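Local coordinates for uncharacterized protein ABO_0056 (Alcanivorax borkumensis, PDB 3H35) that is of unknown function but belongs to the Abi-alpha (DUF4393) family, probably linked to abortive infection, a bacterial defence against phages, at residues 84-90 against 155-160. Residues are numbered along the deposited sequence; the frame is centred on the assembly and turned at random. Where two conformers were deposited one is given.
With EDO (1,2-ethanediol), chain D.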
loop_
_atom_site.group_PDB
_atom_site.type_symbol
_atom_site.label_atom_id
_atom_site.label_comp_id
_atom_site.label_asym_id
_atom_site.label_seq_id
_atom_site.Cartn_x
_atom_site.Cartn_y
_atom_site.Cartn_z
ATOM N N ARG A 84 16.143 -3.377 -10.265
ATOM C CA ARG A 84 14.765 -2.957 -10.565
ATOM C C ARG A 84 14.217 -1.797 -9.718
ATOM O O ARG A 84 13.412 -1.008 -10.219
ATOM C CB ARG A 84 13.821 -4.151 -10.417
ATOM C CG ARG A 84 14.062 -5.286 -11.411
ATOM C CD ARG A 84 13.558 -4.907 -12.758
ATOM N NE ARG A 84 13.566 -6.021 -13.690
ATOM C CZ ARG A 84 13.233 -5.916 -14.977
ATOM N NH1 ARG A 84 12.856 -4.738 -15.487
ATOM N NH2 ARG A 84 13.255 -7.005 -15.757
ATOM N N GLY A 85 14.643 -1.691 -8.451
ATOM C CA GLY A 85 14.061 -0.725 -7.533
ATOM C C GLY A 85 12.592 -1.008 -7.261
ATOM O O GLY A 85 12.200 -2.159 -7.050
ATOM N N GLU A 86 11.763 0.022 -7.301
ATOM C CA GLU A 86 10.364 -0.135 -6.889
ATOM C C GLU A 86 9.353 -0.155 -8.037
ATOM O O GLU A 86 9.583 0.393 -9.109
ATOM C CB GLU A 86 9.991 0.961 -5.886
ATOM C CG GLU A 86 10.363 0.616 -4.425
ATOM C CD GLU A 86 10.033 1.756 -3.455
ATOM O OE1 GLU A 86 9.768 2.897 -3.951
ATOM O OE2 GLU A 86 10.038 1.505 -2.207
ATOM N N VAL A 87 8.206 -0.758 -7.759
ATOM C CA VAL A 87 7.096 -0.845 -8.721
ATOM C C VAL A 87 6.419 0.531 -8.839
ATOM O O VAL A 87 6.004 1.101 -7.840
ATOM C CB VAL A 87 6.040 -1.894 -8.282
ATOM C CG1 VAL A 87 4.750 -1.675 -9.035
ATOM C CG2 VAL A 87 6.580 -3.333 -8.437
ATOM N N LEU A 88 6.294 1.064 -10.047
ATOM C CA LEU A 88 5.672 2.368 -10.220
ATOM C C LEU A 88 4.290 2.339 -10.828
ATOM O O LEU A 88 3.533 3.233 -10.584
ATOM C CB LEU A 88 6.541 3.272 -11.086
ATOM C CG LEU A 88 7.864 3.669 -10.449
ATOM C CD1 LEU A 88 8.616 4.640 -11.330
ATOM C CD2 LEU A 88 7.632 4.264 -9.057
ATOM N N TYR A 89 3.977 1.346 -11.661
ATOM C CA TYR A 89 2.830 1.401 -12.515
ATOM C C TYR A 89 2.612 0.007 -13.032
ATOM O O TYR A 89 3.564 -0.707 -13.285
ATOM C CB TYR A 89 3.089 2.337 -13.711
ATOM C CG TYR A 89 1.888 2.626 -14.612
ATOM C CD1 TYR A 89 1.052 3.688 -14.338
ATOM C CD2 TYR A 89 1.639 1.890 -15.793
ATOM C CE1 TYR A 89 0.001 3.993 -15.149
ATOM C CE2 TYR A 89 0.543 2.201 -16.613
ATOM C CZ TYR A 89 -0.240 3.262 -16.268
ATOM O OH TYR A 89 -1.326 3.643 -17.026
ATOM N N ARG A 90 1.361 -0.380 -13.168
ATOM C CA ARG A 90 1.038 -1.694 -13.666
ATOM C C ARG A 90 -0.087 -1.614 -14.672
ATOM O O ARG A 90 -0.966 -0.783 -14.533
ATOM C CB ARG A 90 0.714 -2.651 -12.544
ATOM C CG ARG A 90 1.959 -3.144 -11.874
ATOM C CD ARG A 90 1.720 -4.173 -10.782
ATOM N NE ARG A 90 2.898 -5.042 -10.664
ATOM C CZ ARG A 90 3.411 -5.496 -9.532
ATOM N NH1 ARG A 90 2.892 -5.146 -8.359
ATOM N NH2 ARG A 90 4.477 -6.282 -9.580
ATOM N N LEU A 155 13.921 3.561 -15.905
ATOM C CA LEU A 155 12.624 2.858 -15.848
ATOM C C LEU A 155 12.621 1.667 -16.791
ATOM O O LEU A 155 12.996 1.788 -17.956
ATOM C CB LEU A 155 11.501 3.796 -16.312
ATOM C CG LEU A 155 10.064 3.414 -16.042
ATOM C CD1 LEU A 155 9.748 3.580 -14.544
ATOM C CD2 LEU A 155 9.103 4.267 -16.890
ATOM N N SER A 156 12.160 0.531 -16.310
ATOM C CA SER A 156 12.060 -0.633 -17.182
ATOM C C SER A 156 10.708 -1.311 -17.107
ATOM O O SER A 156 10.045 -1.342 -16.032
ATOM C CB SER A 156 13.170 -1.657 -16.863
ATOM O OG SER A 156 13.122 -2.023 -15.503
ATOM N N ILE A 157 10.337 -1.898 -18.236
ATOM C CA ILE A 157 9.172 -2.770 -18.313
ATOM C C ILE A 157 9.612 -4.143 -17.929
ATOM O O ILE A 157 10.608 -4.644 -18.434
ATOM C CB ILE A 157 8.628 -2.927 -19.725
ATOM C CG1 ILE A 157 8.250 -1.560 -20.305
ATOM C CG2 ILE A 157 7.398 -3.880 -19.701
ATOM C CD1 ILE A 157 7.683 -1.582 -21.714
ATOM N N ARG A 158 8.842 -4.771 -17.060
ATOM C CA ARG A 158 9.010 -6.170 -16.803
ATOM C C ARG A 158 7.714 -6.890 -17.047
ATOM O O ARG A 158 6.675 -6.494 -16.515
ATOM C CB ARG A 158 9.471 -6.421 -15.375
ATOM C CG ARG A 158 9.838 -7.860 -15.145
ATOM C CD ARG A 158 10.536 -8.041 -13.783
ATOM N NE ARG A 158 11.076 -9.396 -13.607
ATOM C CZ ARG A 158 10.488 -10.376 -12.912
ATOM N NH1 ARG A 158 11.074 -11.567 -12.811
ATOM N NH2 ARG A 158 9.327 -10.183 -12.305
ATOM N N ARG A 159 7.792 -7.945 -17.851
ATOM C CA ARG A 159 6.668 -8.794 -18.128
ATOM C C ARG A 159 6.449 -9.764 -16.969
ATOM O O ARG A 159 7.318 -10.530 -16.594
ATOM C CB ARG A 159 6.853 -9.558 -19.426
ATOM C CG ARG A 159 6.852 -8.680 -20.681
ATOM C CD ARG A 159 7.304 -9.499 -21.865
ATOM N NE ARG A 159 7.038 -8.841 -23.131
ATOM C CZ ARG A 159 7.191 -9.421 -24.308
ATOM N NH1 ARG A 159 7.615 -10.683 -24.393
ATOM N NH2 ARG A 159 6.889 -8.751 -25.402
ATOM N N GLU A 160 5.247 -9.703 -16.414
ATOM C CA GLU A 160 4.883 -10.509 -15.272
ATOM C C GLU A 160 3.490 -11.138 -15.505
ATOM O O GLU A 160 2.874 -10.976 -16.569
ATOM C CB GLU A 160 4.937 -9.632 -14.016
ATOM C CG GLU A 160 6.353 -9.066 -13.737
ATOM C CD GLU A 160 6.446 -8.226 -12.476
ATOM O OE1 GLU A 160 5.442 -7.600 -12.065
ATOM O OE2 GLU A 160 7.543 -8.188 -11.892
HETATM C C1 EDO D . 0.591 -0.979 -9.134
HETATM O O1 EDO D . 0.775 0.447 -9.164
HETATM C C2 EDO D . 0.983 -1.586 -7.804
HETATM O O2 EDO D . 1.513 -2.878 -8.053
HETATM O O HOH W 1 13.587 -10.069 -14.809
#
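R84, L88 and R90 reach S156, R158, L155 and E160 in a side-chain contact between two non-adjacent strands of an antiparallel sheet and the loop residues that lead into them: strand 71-77 runs between 87-91 and 156-164, and the arginines are long enough to reach past it. A classic beta bulge, with L88 and Y89 both facing L76, interrupts 87-91, the strand outermost within this chain; L88 packs CD1 against CD1 of L155 at 3.6 Å, two branched apolar ends together, with L152 also touching L88. R90, extended from CG to NE, gives NH2 to OE1 of E160 (3.0 Å, 161°); OE1 lies close to the R90 guanidinium plane and uses its syn lone pair. T75 OG1 also bonds OE1, and OE2 takes Y77 OH and, on the anti side, R158 NH2 at 2.7 Å, so two arginines share the buried carboxylate, which probably favours its charged form. R90 NH1 donates to O2 of 1,2-ethanediol (2.7 Å), probably from the crystallisation liquor. R84, bent at chi2 (-75°), lays one guanidinium face over CD of R158. Its NH1 makes a weak bond to S156 OG, which also binds G79 O. One water accepts from both arginines, 3.2 Å from R84 NH2 and 2.9 Å from R158 NE.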